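Local coordinates for ribonuclease VapC (Caulobacter crescentus, PDB 5K8J), which probably acts as the toxin of a toxin-antitoxin pair, a magnesium-dependent PIN-domain ribonuclease held in check by its VapB partner, at residues V4-V9 and A107-F112; H12-D17 and G53-R58; S34-V39 and R96-Q101; R90-D95 and A114-D119. All coordinates share one frame; numbering follows the deposited sequence. Where two conformers were deposited one is given.

Interaction 1 (V4-V9 and A107-F112); sequences VLDTNV and ATFVTF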
# COMPACT_ATOMS: atom_id res chain seq x y z
N VAL B 4 0.77 -13.43 18.92
CA VAL B 4 2.00 -13.86 18.25
C VAL B 4 3.01 -14.25 19.32
O VAL B 4 3.31 -13.44 20.21
CB VAL B 4 2.56 -12.74 17.37
CG1 VAL B 4 3.92 -13.15 16.78
CG2 VAL B 4 1.60 -12.42 16.24
N LEU B 5 3.54 -15.47 19.25
CA LEU B 5 4.53 -15.93 20.22
C LEU B 5 5.90 -15.45 19.79
O LEU B 5 6.31 -15.66 18.65
CB LEU B 5 4.55 -17.46 20.30
CG LEU B 5 3.24 -18.12 20.70
CD1 LEU B 5 3.44 -19.66 20.94
CD2 LEU B 5 2.66 -17.50 21.97
N ASP B 6 6.64 -14.84 20.72
CA ASP B 6 8.03 -14.52 20.41
C ASP B 6 8.82 -15.82 20.20
O ASP B 6 8.45 -16.89 20.68
CB ASP B 6 8.66 -13.68 21.52
CG ASP B 6 9.92 -12.90 21.07
OD1 ASP B 6 10.31 -12.98 19.86
OD2 ASP B 6 10.49 -12.21 21.95
N THR B 7 9.93 -15.70 19.50
CA THR B 7 10.70 -16.92 19.19
C THR B 7 11.08 -17.70 20.45
O THR B 7 11.04 -18.94 20.45
CB THR B 7 11.95 -16.54 18.41
OG1 THR B 7 11.54 -15.91 17.20
CG2 THR B 7 12.79 -17.77 18.10
N ASN B 8 11.52 -17.00 21.50
CA ASN B 8 11.97 -17.67 22.72
C ASN B 8 10.86 -18.53 23.28
O ASN B 8 11.09 -19.65 23.74
CB ASN B 8 12.40 -16.64 23.76
CG ASN B 8 11.38 -15.44 23.87
OD1 ASN B 8 10.19 -15.62 23.62
ND2 ASN B 8 11.84 -14.25 24.22
N VAL B 9 9.63 -18.01 23.26
CA VAL B 9 8.47 -18.77 23.74
C VAL B 9 8.29 -20.03 22.90
O VAL B 9 8.05 -21.12 23.43
CB VAL B 9 7.20 -17.89 23.72
CG1 VAL B 9 5.97 -18.70 24.15
CG2 VAL B 9 7.37 -16.68 24.63
N ALA B 107 -2.54 -8.22 16.70
CA ALA B 107 -2.35 -9.33 17.63
C ALA B 107 -1.49 -8.89 18.80
O ALA B 107 -0.62 -8.02 18.66
CB ALA B 107 -1.69 -10.52 16.93
N THR B 108 -1.71 -9.52 19.96
CA THR B 108 -0.89 -9.28 21.13
C THR B 108 0.38 -10.11 21.06
O THR B 108 0.35 -11.29 20.68
CB THR B 108 -1.70 -9.60 22.38
OG1 THR B 108 -2.79 -8.67 22.46
CG2 THR B 108 -0.87 -9.51 23.67
N PHE B 109 1.50 -9.47 21.38
CA PHE B 109 2.84 -10.06 21.31
C PHE B 109 3.22 -10.61 22.69
O PHE B 109 3.21 -9.87 23.69
CB PHE B 109 3.85 -9.02 20.82
CG PHE B 109 5.21 -9.57 20.59
CD1 PHE B 109 6.23 -9.27 21.45
CD2 PHE B 109 5.47 -10.41 19.53
CE1 PHE B 109 7.49 -9.78 21.25
CE2 PHE B 109 6.75 -10.91 19.32
CZ PHE B 109 7.74 -10.60 20.17
N VAL B 110 3.56 -11.89 22.74
CA VAL B 110 3.87 -12.61 23.98
C VAL B 110 5.36 -12.91 24.03
O VAL B 110 5.90 -13.55 23.11
CB VAL B 110 3.08 -13.92 24.05
CG1 VAL B 110 3.41 -14.66 25.32
CG2 VAL B 110 1.59 -13.64 23.97
N THR B 111 6.03 -12.44 25.07
CA THR B 111 7.49 -12.47 25.07
C THR B 111 8.06 -12.59 26.47
O THR B 111 7.46 -12.16 27.47
CB THR B 111 8.07 -11.23 24.37
OG1 THR B 111 9.51 -11.30 24.37
CG2 THR B 111 7.67 -9.97 25.06
N PHE B 112 9.23 -13.22 26.55
CA PHE B 112 10.03 -13.17 27.77
C PHE B 112 10.88 -11.91 27.89
O PHE B 112 11.51 -11.71 28.93
CB PHE B 112 11.01 -14.34 27.82
CG PHE B 112 10.38 -15.70 27.80
CD1 PHE B 112 9.25 -15.98 28.53
CD2 PHE B 112 10.99 -16.71 27.09
CE1 PHE B 112 8.70 -17.26 28.51
CE2 PHE B 112 10.45 -17.98 27.06
CZ PHE B 112 9.30 -18.26 27.76
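Val4 and Leu5 run parallel to Phe109 and Val110 as neighbouring strands, and three backbone bonds of 2.8 to 3.0 Å join them: Val4 N gives to Thr108 O, Val110 N returns to Val4 O, and Asp6 N, just past the end of the first strand, reaches Val110 O. A hydroxyl adds a fourth: Thr111 OG1 donates to Asp6 OD2 at 2.8 Å, on the lone pair that faces away from OD1. Both groups can meet there because Asp6 CG and Thr111 OG1 each stand anti to their own backbone N (chi1 -160° and -180°), which lays the two side chains side by side. The same OG1 also bonds Asn113 N, and Asp6 OD1 receives Thr7 N from above the carboxylate plane, so aspartate and threonine suit a buried corner where strand gives way to helix. Asp6 is a predicted magnesium ligand; these bonds hold its carboxylate in position, while Phe109 CZ rests 3.3 Å from Asp6 CG. Further on, Val9 CG2 sits over the face of the Phe112 ring, 4.0 Å from the centroid, a CH-pi contact, and the Asn8 side chain runs in the opposite sense along the same ring, CG nearest CD2, with amide and ring planes 43° apart. Phe112 N is buried without a partner. In the parallel PIN-domain sheet these strands are central: Leu5 bonds on to Leu32 of strand 31-34, and Phe109 and Thr111 to strand 125-127. Helix 93-104 packs on the side bearing Val4 and Phe109, and helix 18-26 touches Val9 and Phe112.

Interaction 2 (H12-D17 and G53-R58); sequences HLRDGD and GLRRSR
A polar, arginine-rich contact joins the C-terminal end of helix 7-15 to the middle of helix 49-65, at the edge of the PIN domain where the VapB antitoxin lies close by. Arg58 binds carbonyls at the end of the first helix: its NE donates to Arg14 O at 2.7 Å, nearly straight (166°) and within the guanidinium plane, and NH2 makes a weak bond of 3.4 Å to Leu13 O. Leu13 O, already bonded to Gly16 N, thus gains a second donor; a long, planar guanidinium can reach both carbonyls. The turn closes in a Schellman motif at Gly16, whose positive phi suits glycine and whose CA comes 3.3 Å from Arg58 NH2. Asp15 lies between two other arginines. Arg14, its chain bent at chi3 (61°), grips Asp15 side-on, NE to OD1 at 2.8 Å and NH2 to OD2 at 2.9 Å. From the other face of the carboxylate, the extended Arg55 brings NE to OD1 at 3.1 Å; its NH2 bond to OD2 is weak. Arg55 CD lies over the Arg14 guanidinium, and Arg14 NH2 is 3.6 Å from Arg55 NE. Further acids share the charge: Glu72 of the VapB chain pairs with Arg14, and Glu48 with Arg55. VapB also supplies the N of Glu72 to Asp15 OD2 and the carbonyls of Leu62 and Pro66 to Arg58. A carboxylate held between two guanidiniums probably stays ionised, and since Arg55 belongs to the second helix, it joins the two helices; the VapB partners carry the network on into the antitoxin.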
# COMPACT_ATOMS: atom_id res chain seq x y z
N HIS B 12 10.84 -22.66 23.75
CA HIS B 12 10.53 -23.37 24.98
C HIS B 12 9.42 -24.39 24.76
O HIS B 12 9.44 -25.47 25.36
CB HIS B 12 10.16 -22.35 26.06
CG HIS B 12 11.37 -21.69 26.66
ND1 HIS B 12 11.68 -21.81 28.00
CD2 HIS B 12 12.38 -20.98 26.10
CE1 HIS B 12 12.81 -21.17 28.25
NE2 HIS B 12 13.26 -20.66 27.11
N LEU B 13 8.50 -24.10 23.86
CA LEU B 13 7.49 -25.07 23.46
C LEU B 13 8.14 -26.25 22.73
O LEU B 13 7.97 -27.42 23.12
CB LEU B 13 6.43 -24.36 22.61
CG LEU B 13 5.10 -25.01 22.25
CD1 LEU B 13 4.41 -25.54 23.50
CD2 LEU B 13 4.22 -23.98 21.56
N ARG B 14 8.97 -25.97 21.72
CA ARG B 14 9.64 -27.03 20.98
C ARG B 14 10.48 -27.92 21.89
O ARG B 14 10.54 -29.15 21.70
CB ARG B 14 10.53 -26.44 19.89
CG ARG B 14 11.20 -27.52 18.99
CD ARG B 14 12.46 -27.05 18.22
NE ARG B 14 13.50 -26.63 19.17
CZ ARG B 14 14.42 -25.69 18.93
NH1 ARG B 14 14.49 -25.07 17.77
NH2 ARG B 14 15.28 -25.37 19.89
N ASP B 15 11.18 -27.33 22.85
CA ASP B 15 12.11 -28.09 23.67
C ASP B 15 11.49 -28.59 24.97
O ASP B 15 12.19 -29.24 25.75
CB ASP B 15 13.36 -27.26 23.93
CG ASP B 15 14.19 -27.11 22.69
OD1 ASP B 15 13.92 -27.83 21.70
OD2 ASP B 15 15.10 -26.26 22.68
N GLY B 16 10.18 -28.39 25.18
CA GLY B 16 9.47 -29.13 26.20
C GLY B 16 9.45 -28.50 27.57
O GLY B 16 9.40 -29.22 28.58
N ASP B 17 9.51 -27.19 27.64
CA ASP B 17 9.44 -26.47 28.91
C ASP B 17 8.03 -26.54 29.46
O ASP B 17 7.11 -25.98 28.85
CB ASP B 17 9.86 -25.02 28.69
CG ASP B 17 9.74 -24.17 29.94
OD1 ASP B 17 9.15 -24.62 30.94
OD2 ASP B 17 10.26 -23.03 29.90
N GLY B 53 16.99 -35.08 16.45
CA GLY B 53 15.85 -35.95 16.19
C GLY B 53 14.61 -35.49 16.93
O GLY B 53 13.54 -35.34 16.34
N LEU B 54 14.75 -35.20 18.22
CA LEU B 54 13.58 -34.78 18.99
C LEU B 54 13.16 -33.36 18.63
O LEU B 54 11.96 -33.07 18.56
CB LEU B 54 13.85 -34.88 20.49
CG LEU B 54 13.82 -36.31 20.99
CD1 LEU B 54 14.24 -36.30 22.42
CD2 LEU B 54 12.42 -36.92 20.85
N ARG B 55 14.11 -32.48 18.35
CA ARG B 55 13.73 -31.12 17.97
C ARG B 55 13.00 -31.12 16.63
O ARG B 55 12.05 -30.36 16.44
CB ARG B 55 14.96 -30.22 17.95
CG ARG B 55 15.47 -29.90 19.35
CD ARG B 55 16.65 -28.94 19.36
NE ARG B 55 16.85 -28.48 20.75
CZ ARG B 55 18.03 -28.21 21.31
NH1 ARG B 55 19.15 -28.35 20.63
NH2 ARG B 55 18.06 -27.79 22.57
N ARG B 56 13.45 -31.95 15.69
CA ARG B 56 12.79 -32.03 14.40
C ARG B 56 11.35 -32.51 14.55
O ARG B 56 10.43 -31.92 13.96
CB ARG B 56 13.57 -33.01 13.50
CG ARG B 56 12.98 -33.25 12.11
CD ARG B 56 13.25 -32.09 11.19
NE ARG B 56 12.21 -31.07 11.32
CZ ARG B 56 12.35 -29.79 11.00
NH1 ARG B 56 13.52 -29.31 10.59
NH2 ARG B 56 11.32 -28.98 11.15
N SER B 57 11.15 -33.62 15.26
CA SER B 57 9.82 -34.21 15.37
C SER B 57 8.86 -33.27 16.10
O SER B 57 7.70 -33.14 15.70
CB SER B 57 9.87 -35.57 16.07
OG SER B 57 10.40 -35.50 17.38
N ARG B 58 9.33 -32.62 17.17
CA ARG B 58 8.47 -31.73 17.94
C ARG B 58 8.19 -30.44 17.17
O ARG B 58 7.06 -29.95 17.19
CB ARG B 58 9.10 -31.44 19.31
CG ARG B 58 9.21 -32.75 20.15
CD ARG B 58 10.02 -32.59 21.42
NE ARG B 58 9.39 -31.57 22.22
CZ ARG B 58 8.45 -31.79 23.14
NH1 ARG B 58 8.06 -33.01 23.46
NH2 ARG B 58 7.92 -30.74 23.75

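Interaction 3 (S34-V39 and R96-Q101); sequences SIISRV and RMIAAQ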
# COMPACT_ATOMS: atom_id res chain seq x y z
N SER B 34 5.33 -16.47 13.74
CA SER B 34 5.99 -15.75 12.65
C SER B 34 6.89 -16.69 11.83
O SER B 34 7.58 -17.54 12.39
CB SER B 34 6.85 -14.65 13.23
OG SER B 34 7.71 -14.16 12.23
N ILE B 35 6.89 -16.51 10.51
CA ILE B 35 7.83 -17.24 9.65
C ILE B 35 9.27 -16.95 10.05
O ILE B 35 10.15 -17.78 9.83
CB ILE B 35 7.56 -16.87 8.18
CG1 ILE B 35 8.27 -17.86 7.21
CG2 ILE B 35 8.01 -15.45 7.85
CD1 ILE B 35 7.58 -19.13 7.07
N ILE B 36 9.53 -15.78 10.60
CA ILE B 36 10.88 -15.46 11.06
C ILE B 36 11.25 -16.35 12.24
O ILE B 36 12.35 -16.91 12.30
CB ILE B 36 11.01 -13.96 11.43
CG1 ILE B 36 10.57 -13.06 10.26
CG2 ILE B 36 12.42 -13.66 11.85
CD1 ILE B 36 11.27 -13.35 8.91
N SER B 37 10.31 -16.56 13.17
CA SER B 37 10.54 -17.55 14.22
C SER B 37 10.73 -18.95 13.64
O SER B 37 11.56 -19.72 14.15
CB SER B 37 9.37 -17.57 15.21
OG SER B 37 9.14 -16.31 15.80
N ARG B 38 9.95 -19.31 12.62
CA ARG B 38 10.17 -20.59 11.97
C ARG B 38 11.62 -20.72 11.51
O ARG B 38 12.26 -21.73 11.78
CB ARG B 38 9.21 -20.81 10.79
CG ARG B 38 9.49 -22.10 10.07
CD ARG B 38 8.49 -22.51 8.99
NE ARG B 38 9.12 -23.64 8.31
CZ ARG B 38 8.96 -23.97 7.03
NH1 ARG B 38 8.10 -23.34 6.27
NH2 ARG B 38 9.68 -24.96 6.52
N VAL B 39 12.17 -19.70 10.87
CA VAL B 39 13.55 -19.77 10.41
C VAL B 39 14.48 -20.04 11.58
O VAL B 39 15.41 -20.87 11.50
CB VAL B 39 13.95 -18.47 9.68
CG1 VAL B 39 15.45 -18.37 9.51
CG2 VAL B 39 13.26 -18.46 8.31
N ARG B 96 11.89 -6.49 16.13
CA ARG B 96 10.98 -5.52 15.54
C ARG B 96 10.24 -6.06 14.30
O ARG B 96 9.10 -5.67 14.03
CB ARG B 96 11.78 -4.25 15.23
CG ARG B 96 12.18 -3.49 16.48
CD ARG B 96 13.23 -2.47 16.17
NE ARG B 96 13.47 -1.61 17.32
CZ ARG B 96 14.16 -0.48 17.26
NH1 ARG B 96 14.66 -0.10 16.11
NH2 ARG B 96 14.32 0.30 18.33
N MSE B 97 10.85 -6.99 13.55
CA MSE B 97 10.17 -7.65 12.45
C MSE B 97 8.97 -8.45 12.97
O MSE B 97 7.89 -8.37 12.40
CB MSE B 97 11.13 -8.56 11.68
CG MSE B 97 12.15 -7.81 10.83
SE MSE B 97 13.35 -9.08 9.94
CE MSE B 97 12.18 -9.71 8.63
N ILE B 98 9.20 -9.23 14.03
CA ILE B 98 8.10 -10.03 14.54
C ILE B 98 7.02 -9.14 15.16
O ILE B 98 5.81 -9.34 14.95
CB ILE B 98 8.62 -11.09 15.53
CG1 ILE B 98 9.67 -11.97 14.82
CG2 ILE B 98 7.43 -11.93 16.04
CD1 ILE B 98 10.34 -12.97 15.70
N ALA B 99 7.43 -8.13 15.92
CA ALA B 99 6.46 -7.18 16.45
C ALA B 99 5.68 -6.49 15.34
O ALA B 99 4.48 -6.24 15.48
CB ALA B 99 7.17 -6.14 17.32
N ALA B 100 6.35 -6.17 14.22
CA ALA B 100 5.67 -5.55 13.08
C ALA B 100 4.57 -6.45 12.53
O ALA B 100 3.52 -5.97 12.09
CB ALA B 100 6.71 -5.24 11.99
N GLN B 101 4.78 -7.76 12.54
CA GLN B 101 3.75 -8.66 12.07
C GLN B 101 2.57 -8.68 13.02
O GLN B 101 1.42 -8.74 12.60
CB GLN B 101 4.33 -10.05 11.94
CG GLN B 101 5.39 -10.14 10.88
CD GLN B 101 5.99 -11.52 10.83
OE1 GLN B 101 6.85 -11.84 11.62
NE2 GLN B 101 5.54 -12.35 9.88
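One polar bond joins the cap of helix 35-45 to helix 93-104: Ser34 OG donates to Gln101 OE1 at 2.5 Å, in the amide's carbonyl plane and on a lone pair. The serine oxygen works twice, since it also accepts from Ile36 N at 2.9 Å as the N-cap; a hydroxyl can donate to the glutamine and accept from the helix N-H at the same time. Its direction follows from chi1 (167°), which places OG anti to the backbone N. Gln101 is long enough to cross the gap, its chain extended beyond CG, and its NE2 makes weak bonds to the carbonyls of Leu69 and Asp70, so both halves of the buried amide have partners. The axes of the short segments 35-39 and 96-101 come within 10.2 Å, their directions 145° apart, so the helices run roughly antiparallel. In the alpha/beta PIN fold, helix 93-104, near whose start lies the predicted magnesium ligand Asp95, packs beside the helix that directly follows strand 31-34. Apolar contacts fill the rest. Ile36 CD1 meets the terminal CE of Met97, a selenomethionine, at 3.8 Å, the two side chains crossing at about a right angle, with the methionine bent at chi3 (75°). Ile98 sends CG1 to Ile36 CB at 4.2 Å and CD1 to Ser37 OG at 3.6 Å, and Ser37 OG has its hydrogen-bond partner in Thr7. Val39 of a neighbouring subunit packs on Met97 as well, as does Phe79 of the VapB chain.

Interaction 4 (R90-D95 and A114-D119); sequences RRKVVD and ADDFRD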
# COMPACT_ATOMS: atom_id res chain seq x y z
N ARG B 90 20.37 -2.14 15.29
CA ARG B 90 20.78 -3.36 14.58
C ARG B 90 20.47 -4.60 15.43
O ARG B 90 20.00 -5.63 14.90
CB ARG B 90 22.28 -3.30 14.26
CG ARG B 90 22.72 -4.44 13.30
CD ARG B 90 24.28 -4.52 13.19
NE ARG B 90 24.86 -4.64 14.52
CZ ARG B 90 24.74 -5.72 15.30
NH1 ARG B 90 25.27 -5.71 16.51
NH2 ARG B 90 24.11 -6.80 14.86
N ARG B 91 20.69 -4.51 16.74
CA ARG B 91 20.53 -5.64 17.66
C ARG B 91 19.09 -6.14 17.70
O ARG B 91 18.85 -7.33 17.89
CB ARG B 91 20.98 -5.26 19.06
CG ARG B 91 20.76 -6.34 20.09
CD ARG B 91 21.28 -5.90 21.47
NE ARG B 91 20.47 -4.83 22.04
CZ ARG B 91 19.31 -5.02 22.65
NH1 ARG B 91 18.81 -6.25 22.78
NH2 ARG B 91 18.63 -3.98 23.13
N LYS B 92 18.11 -5.25 17.48
CA LYS B 92 16.71 -5.61 17.66
C LYS B 92 15.94 -5.75 16.35
O LYS B 92 14.71 -5.74 16.35
CB LYS B 92 16.04 -4.58 18.58
CG LYS B 92 16.67 -4.49 19.97
CD LYS B 92 15.71 -3.88 20.99
CE LYS B 92 15.60 -2.40 20.79
NZ LYS B 92 14.72 -1.81 21.87
N VAL B 93 16.62 -5.92 15.21
CA VAL B 93 15.90 -6.04 13.95
C VAL B 93 14.89 -7.19 14.00
O VAL B 93 13.73 -7.02 13.62
CB VAL B 93 16.88 -6.19 12.76
CG1 VAL B 93 16.11 -6.50 11.49
CG2 VAL B 93 17.71 -4.93 12.60
N VAL B 94 15.33 -8.40 14.39
CA VAL B 94 14.41 -9.55 14.37
C VAL B 94 13.21 -9.29 15.28
O VAL B 94 12.06 -9.52 14.89
CB VAL B 94 15.13 -10.84 14.79
CG1 VAL B 94 14.11 -11.95 15.02
CG2 VAL B 94 16.11 -11.26 13.71
N ASP B 95 13.48 -8.83 16.50
CA ASP B 95 12.45 -8.42 17.46
C ASP B 95 11.41 -7.53 16.79
O ASP B 95 10.19 -7.73 16.90
CB ASP B 95 13.07 -7.59 18.60
CG ASP B 95 13.80 -8.40 19.66
OD1 ASP B 95 13.62 -9.63 19.77
OD2 ASP B 95 14.53 -7.73 20.47
N ALA B 114 10.13 -8.38 27.42
CA ALA B 114 9.26 -7.24 27.12
C ALA B 114 10.02 -5.92 27.08
O ALA B 114 9.65 -5.02 26.31
CB ALA B 114 8.14 -7.17 28.16
N ASP B 115 11.11 -5.80 27.84
CA ASP B 115 11.82 -4.53 27.90
C ASP B 115 12.40 -4.14 26.54
O ASP B 115 12.57 -2.94 26.28
CB ASP B 115 12.93 -4.60 28.95
CG ASP B 115 12.39 -4.47 30.35
OD1 ASP B 115 11.26 -3.95 30.52
OD2 ASP B 115 13.10 -4.88 31.29
N ASP B 116 12.70 -5.11 25.66
CA ASP B 116 13.24 -4.78 24.35
C ASP B 116 12.17 -4.31 23.36
O ASP B 116 12.49 -4.04 22.20
CB ASP B 116 13.96 -5.98 23.75
CG ASP B 116 15.39 -6.13 24.27
OD1 ASP B 116 15.94 -5.12 24.78
OD2 ASP B 116 15.95 -7.24 24.18
N PHE B 117 10.90 -4.26 23.79
CA PHE B 117 9.79 -3.89 22.94
C PHE B 117 9.07 -2.64 23.45
O PHE B 117 8.07 -2.22 22.84
CB PHE B 117 8.80 -5.05 22.82
CG PHE B 117 9.39 -6.28 22.21
CD1 PHE B 117 10.12 -7.17 22.98
CD2 PHE B 117 9.25 -6.53 20.86
CE1 PHE B 117 10.72 -8.29 22.39
CE2 PHE B 117 9.83 -7.64 20.28
CZ PHE B 117 10.55 -8.53 21.05
N ARG B 118 9.60 -2.00 24.49
CA ARG B 118 8.97 -0.86 25.12
C ARG B 118 8.97 0.37 24.22
O ARG B 118 8.18 1.29 24.45
CB ARG B 118 9.72 -0.55 26.43
CG ARG B 118 9.13 0.56 27.28
CD ARG B 118 10.08 0.96 28.41
NE ARG B 118 9.61 2.15 29.13
CZ ARG B 118 9.41 2.22 30.45
NH1 ARG B 118 9.63 1.17 31.23
NH2 ARG B 118 8.99 3.36 30.99
N ASP B 119 9.82 0.39 23.20
CA ASP B 119 9.95 1.54 22.32
C ASP B 119 9.12 1.41 21.06
O ASP B 119 9.32 2.18 20.12
CB ASP B 119 11.43 1.77 21.95
CG ASP B 119 12.07 0.57 21.28
OD1 ASP B 119 11.36 -0.42 21.03
OD2 ASP B 119 13.31 0.62 21.00
O HOH W 1 16.10 -2.14 24.32
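Lys92 and Asp116 approach with CA atoms 7.6 Å apart, and Asp95 and Phe117 likewise, where a type I turn from Arg90 to Val93 leading into helix 93-104 faces the short 3-10 segment 114-116. Lys92 does most of the polar work. Bent at chi3 (-75°), it runs CD past the CB of Asp116 and brings NZ to Asp119 OD2 at 2.9 Å, a salt bridge that meets the carboxylate from above its plane. NZ also donates to Asp116 O at 3.2 Å, again from above the carbonyl plane rather than on a lone pair, and to a water at 2.8 Å that in turn donates to Asp116 OD1. Asp119 OD2 has a second partner in Arg96 of helix 93-104. Arg91, a long exposed side chain, stretches over Lys92 CG and offers its guanidinium edge to Asp116: NH1 to OD2 at 3.3 Å and NH2 to OD1 at 3.4 Å, both weak, with the planes 50° apart. Deeper in, the Phe117 ring presents its edge to Asp95 O, CE2 standing 3.4 Å away, while CZ touches the Asp95 side chain; a flat ring can pack against both Asp95 and Phe109 without bringing a polar group into this buried place. Asp95 is a predicted magnesium ligand, and its N is bonded to Glu76 of the VapB chain. Acidic groups gather here, Asp95 OD2 lying 4.0 Å from Asp116 OD2, so the positive charges of Lys92 and Arg91 probably offset part of the negative potential beside the predicted metal site.

Overall arrangement
From the N terminus, strand 3-5 opens interaction 1, which closes only at strand 108-111 and so encloses most of the domain. Interactions 2 and 3 are nested inside that loop: the first ties helix 7-15 to helix 49-65, the second helix 35-45 to helix 93-104, and because their segments alternate they cross. Interaction 4, starting at the head of helix 93-104, crosses both 1 and 3 and follows 2 in series, about 25 Å from it between centres. Interactions 1, 3 and 4 touch one another and bring Asp6 near Asp95, joining sheet, helix pair and the loop 114-119; interaction 2 reaches interaction 1 through His12 and Phe112.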